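Local atomic coordinates of polymerase X (PDB entry 2W9M), a protein that probably catalyses template-directed DNA synthesis from deoxyribonucleoside triphosphates as a family X DNA polymerase, and carries a zinc-binding PHP domain. Residues A[121-133]-A[144-158]. Residues are numbered along the deposited sequence; the frame is centred on the assembly and turned at random.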
# COMPACT_ATOMS: atom_id res chain seq x y z
N LEU A 121 2.08 10.25 -4.43
CA LEU A 121 1.30 11.36 -4.96
C LEU A 121 0.55 12.10 -3.86
O LEU A 121 0.56 13.33 -3.80
CB LEU A 121 0.31 10.85 -6.01
CG LEU A 121 0.75 11.08 -7.46
CD1 LEU A 121 2.27 11.16 -7.56
CD2 LEU A 121 0.18 10.01 -8.37
N GLU A 122 -0.10 11.33 -3.00
CA GLU A 122 -0.87 11.92 -1.91
C GLU A 122 0.01 12.70 -0.93
O GLU A 122 -0.34 13.80 -0.51
CB GLU A 122 -1.65 10.83 -1.17
CG GLU A 122 -2.17 11.26 0.19
CD GLU A 122 -3.02 12.51 0.12
OE1 GLU A 122 -3.13 13.21 1.15
OE2 GLU A 122 -3.57 12.82 -0.96
N ARG A 123 1.16 12.11 -0.58
CA ARG A 123 2.10 12.75 0.33
C ARG A 123 2.77 13.98 -0.31
O ARG A 123 3.13 14.93 0.39
CB ARG A 123 3.15 11.73 0.79
CG ARG A 123 4.27 12.31 1.64
CD ARG A 123 3.83 12.57 3.06
NE ARG A 123 4.93 13.09 3.88
CZ ARG A 123 5.20 14.38 4.04
NH1 ARG A 123 4.44 15.31 3.46
NH2 ARG A 123 6.23 14.75 4.80
N LEU A 124 2.93 13.95 -1.63
CA LEU A 124 3.44 15.09 -2.38
C LEU A 124 2.41 16.21 -2.32
O LEU A 124 2.75 17.38 -2.15
CB LEU A 124 3.70 14.71 -3.83
CG LEU A 124 4.87 15.35 -4.59
CD1 LEU A 124 4.68 15.17 -6.09
CD2 LEU A 124 5.05 16.81 -4.25
N ARG A 125 1.14 15.84 -2.48
CA ARG A 125 0.06 16.82 -2.47
C ARG A 125 -0.05 17.52 -1.13
O ARG A 125 -0.33 18.72 -1.06
CB ARG A 125 -1.28 16.17 -2.82
CG ARG A 125 -2.45 17.10 -2.65
CD ARG A 125 -3.74 16.35 -2.45
NE ARG A 125 -4.51 16.97 -1.38
CZ ARG A 125 -4.56 16.51 -0.14
NH1 ARG A 125 -3.89 15.41 0.19
NH2 ARG A 125 -5.28 17.13 0.78
N GLU A 126 0.17 16.77 -0.06
CA GLU A 126 0.17 17.36 1.28
C GLU A 126 1.37 18.27 1.48
O GLU A 126 1.26 19.33 2.10
CB GLU A 126 0.16 16.26 2.34
CG GLU A 126 -1.12 15.43 2.35
CD GLU A 126 -0.97 14.13 3.11
OE1 GLU A 126 0.18 13.68 3.31
OE2 GLU A 126 -2.00 13.55 3.50
N ALA A 127 2.52 17.86 0.96
CA ALA A 127 3.74 18.66 1.09
C ALA A 127 3.56 20.00 0.40
O ALA A 127 4.04 21.02 0.89
CB ALA A 127 4.93 17.92 0.51
N ALA A 128 2.87 20.00 -0.73
CA ALA A 128 2.58 21.24 -1.45
C ALA A 128 1.65 22.10 -0.61
O ALA A 128 1.85 23.31 -0.46
CB ALA A 128 1.95 20.93 -2.81
N GLU A 129 0.62 21.47 -0.05
CA GLU A 129 -0.38 22.13 0.78
C GLU A 129 0.25 22.88 1.95
O GLU A 129 -0.14 24.01 2.25
CB GLU A 129 -1.33 21.07 1.33
CG GLU A 129 -2.75 21.53 1.57
CD GLU A 129 -3.65 21.18 0.41
OE1 GLU A 129 -3.24 21.38 -0.74
OE2 GLU A 129 -4.78 20.69 0.67
N SER A 130 1.22 22.26 2.60
CA SER A 130 1.71 22.73 3.89
C SER A 130 2.92 23.66 3.82
O SER A 130 3.36 24.19 4.83
CB SER A 130 2.06 21.54 4.79
OG SER A 130 3.24 20.90 4.35
N GLY A 131 3.46 23.85 2.61
CA GLY A 131 4.65 24.66 2.44
C GLY A 131 5.92 23.85 2.57
O GLY A 131 7.02 24.33 2.30
N GLU A 132 5.77 22.59 2.99
CA GLU A 132 6.92 21.71 3.16
C GLU A 132 7.70 21.53 1.86
O GLU A 132 8.93 21.51 1.85
CB GLU A 132 6.46 20.35 3.70
CG GLU A 132 7.57 19.33 3.85
CD GLU A 132 7.07 17.99 4.37
OE1 GLU A 132 7.88 17.04 4.47
OE2 GLU A 132 5.86 17.88 4.67
N LEU A 133 6.96 21.40 0.76
CA LEU A 133 7.55 21.20 -0.56
C LEU A 133 8.39 22.40 -0.95
O LEU A 133 9.56 22.26 -1.33
CB LEU A 133 6.45 20.99 -1.60
CG LEU A 133 6.76 20.04 -2.76
CD1 LEU A 133 5.79 20.30 -3.90
CD2 LEU A 133 8.19 20.18 -3.23
N ALA A 144 6.30 24.70 -6.29
CA ALA A 144 5.44 23.89 -5.43
C ALA A 144 3.98 23.94 -5.86
O ALA A 144 3.22 23.00 -5.60
CB ALA A 144 5.57 24.32 -3.97
N ALA A 145 3.58 25.02 -6.51
CA ALA A 145 2.21 25.17 -6.99
C ALA A 145 2.04 24.54 -8.37
O ALA A 145 0.96 24.07 -8.73
CB ALA A 145 1.80 26.63 -7.01
N THR A 146 3.12 24.54 -9.15
CA THR A 146 3.11 23.92 -10.46
C THR A 146 3.01 22.42 -10.29
O THR A 146 2.24 21.74 -10.97
CB THR A 146 4.39 24.27 -11.25
OG1 THR A 146 4.42 25.68 -11.52
CG2 THR A 146 4.45 23.50 -12.56
N ILE A 147 3.78 21.89 -9.34
CA ILE A 147 3.76 20.47 -9.05
C ILE A 147 2.39 20.04 -8.53
O ILE A 147 1.89 18.98 -8.90
CB ILE A 147 4.86 20.11 -8.05
CG1 ILE A 147 6.23 20.23 -8.72
CG2 ILE A 147 4.63 18.71 -7.49
CD1 ILE A 147 7.40 20.20 -7.77
N LEU A 148 1.78 20.87 -7.69
CA LEU A 148 0.45 20.57 -7.18
C LEU A 148 -0.57 20.52 -8.32
O LEU A 148 -1.47 19.69 -8.33
CB LEU A 148 0.02 21.59 -6.12
CG LEU A 148 -1.39 21.36 -5.54
CD1 LEU A 148 -1.51 19.95 -4.99
CD2 LEU A 148 -1.72 22.37 -4.47
N GLU A 149 -0.41 21.43 -9.27
CA GLU A 149 -1.25 21.43 -10.47
C GLU A 149 -1.09 20.12 -11.23
O GLU A 149 -2.07 19.51 -11.64
CB GLU A 149 -0.87 22.61 -11.36
CG GLU A 149 -0.99 22.32 -12.86
CD GLU A 149 -0.06 23.19 -13.70
OE1 GLU A 149 -0.08 24.43 -13.53
OE2 GLU A 149 0.69 22.62 -14.53
N ASN A 150 0.16 19.69 -11.41
CA ASN A 150 0.44 18.48 -12.16
C ASN A 150 -0.04 17.21 -11.46
O ASN A 150 -0.39 16.23 -12.12
CB ASN A 150 1.93 18.38 -12.50
CG ASN A 150 2.34 19.38 -13.56
OD1 ASN A 150 1.57 19.67 -14.48
ND2 ASN A 150 3.55 19.91 -13.45
N VAL A 151 -0.05 17.22 -10.13
CA VAL A 151 -0.58 16.10 -9.36
C VAL A 151 -2.09 16.04 -9.50
O VAL A 151 -2.68 14.96 -9.59
CB VAL A 151 -0.20 16.18 -7.87
CG1 VAL A 151 -0.83 15.03 -7.11
CG2 VAL A 151 1.31 16.18 -7.69
N VAL A 152 -2.73 17.21 -9.53
CA VAL A 152 -4.17 17.27 -9.74
C VAL A 152 -4.57 16.62 -11.07
O VAL A 152 -5.64 16.03 -11.18
CB VAL A 152 -4.70 18.72 -9.72
CG1 VAL A 152 -6.14 18.77 -10.22
CG2 VAL A 152 -4.61 19.29 -8.31
N PHE A 153 -3.70 16.71 -12.07
CA PHE A 153 -3.97 16.09 -13.36
C PHE A 153 -3.95 14.57 -13.25
O PHE A 153 -4.82 13.90 -13.82
CB PHE A 153 -2.96 16.55 -14.41
CG PHE A 153 -3.32 17.85 -15.07
CD1 PHE A 153 -2.71 19.03 -14.69
CD2 PHE A 153 -4.26 17.88 -16.09
CE1 PHE A 153 -3.04 20.22 -15.30
CE2 PHE A 153 -4.59 19.08 -16.70
CZ PHE A 153 -3.98 20.25 -16.30
N LEU A 154 -2.97 14.03 -12.53
CA LEU A 154 -2.87 12.59 -12.35
C LEU A 154 -4.14 12.06 -11.70
O LEU A 154 -4.69 11.04 -12.12
CB LEU A 154 -1.64 12.20 -11.52
CG LEU A 154 -0.30 12.01 -12.24
CD1 LEU A 154 -0.52 11.85 -13.73
CD2 LEU A 154 0.64 13.17 -11.97
N PHE A 155 -4.61 12.76 -10.67
CA PHE A 155 -5.79 12.34 -9.92
C PHE A 155 -7.06 12.35 -10.76
O PHE A 155 -7.89 11.44 -10.65
CB PHE A 155 -5.98 13.20 -8.67
CG PHE A 155 -5.07 12.83 -7.53
CD1 PHE A 155 -4.85 13.72 -6.49
CD2 PHE A 155 -4.44 11.60 -7.50
CE1 PHE A 155 -4.01 13.39 -5.44
CE2 PHE A 155 -3.60 11.26 -6.45
CZ PHE A 155 -3.39 12.16 -5.42
N GLU A 156 -7.24 13.37 -11.58
CA GLU A 156 -8.45 13.49 -12.39
C GLU A 156 -8.50 12.45 -13.51
O GLU A 156 -9.58 12.11 -13.99
CB GLU A 156 -8.59 14.91 -12.94
CG GLU A 156 -8.73 15.96 -11.85
CD GLU A 156 -9.08 17.33 -12.37
OE1 GLU A 156 -8.57 17.71 -13.44
OE2 GLU A 156 -9.87 18.04 -11.70
N ALA A 157 -7.34 11.95 -13.90
CA ALA A 157 -7.25 10.90 -14.90
C ALA A 157 -7.89 9.61 -14.40
O ALA A 157 -8.75 9.02 -15.06
CB ALA A 157 -5.80 10.66 -15.29
N ARG A 158 -7.45 9.17 -13.22
CA ARG A 158 -7.98 7.98 -12.57
C ARG A 158 -9.51 7.98 -12.51
O ARG A 158 -10.14 9.02 -12.31
CB ARG A 158 -7.41 7.87 -11.15
CG ARG A 158 -5.97 7.38 -11.10
CD ARG A 158 -5.09 8.28 -10.24
NE ARG A 158 -5.34 8.16 -8.81
CZ ARG A 158 -4.46 7.70 -7.93
NH1 ARG A 158 -3.25 7.32 -8.34
NH2 ARG A 158 -4.78 7.63 -6.64
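Leu-124 meets Ile-147 and Val-151 at the tight centre of this helix pair. Its CD2 lies 3.8 Å from Ile-147 CG2, the two side chains crossing at about a right angle. Its other methyl, CD1, rests 3.9 Å from Val-151 CG2. Leu-133 CD1, just past helix 121-130, closes over Ala-144 CB at 4.0 Å. The backbones come nearest at Ala-128 and Ala-144, where two small residues meet. The helix axes approach to 9.3 Å and run roughly antiparallel, at 144°. Leu-148 packs as closely. Its CG is anti to the backbone N (chi1 179°), which carries CD1 to 3.8 Å from Arg-125 CG.

Leu-121 CB approaches the Phe-155 ring obliquely, 4.0 Å from CE2. Val-151, on the same helix as Phe-155, sets CG1 over one face of the ring, toward its rim. Arg-125 CD comes to its edge, near the ring plane.

The partly exposed margin is looser. Leu-121 CD2 is 4.4 Å from Arg-158 NH1. Arg-125 forms salt bridges with Glu-122, Glu-172, Glu-229 and, at a long 3.6 Å from NH2 to OE2, Glu-129. Glu-129 OE2 is hydrogen-bonded to Tyr-228 OH.

Both segments belong to the helical, helix-hairpin-helix-containing N-terminal part of the polymerase, away from the zinc sites. No hydrogen bond crosses between them, so apolar packing joins the helices, while the polar ends link 121-130 to helix 163-176 and to the hairpin of strands 224-228 and 231-238.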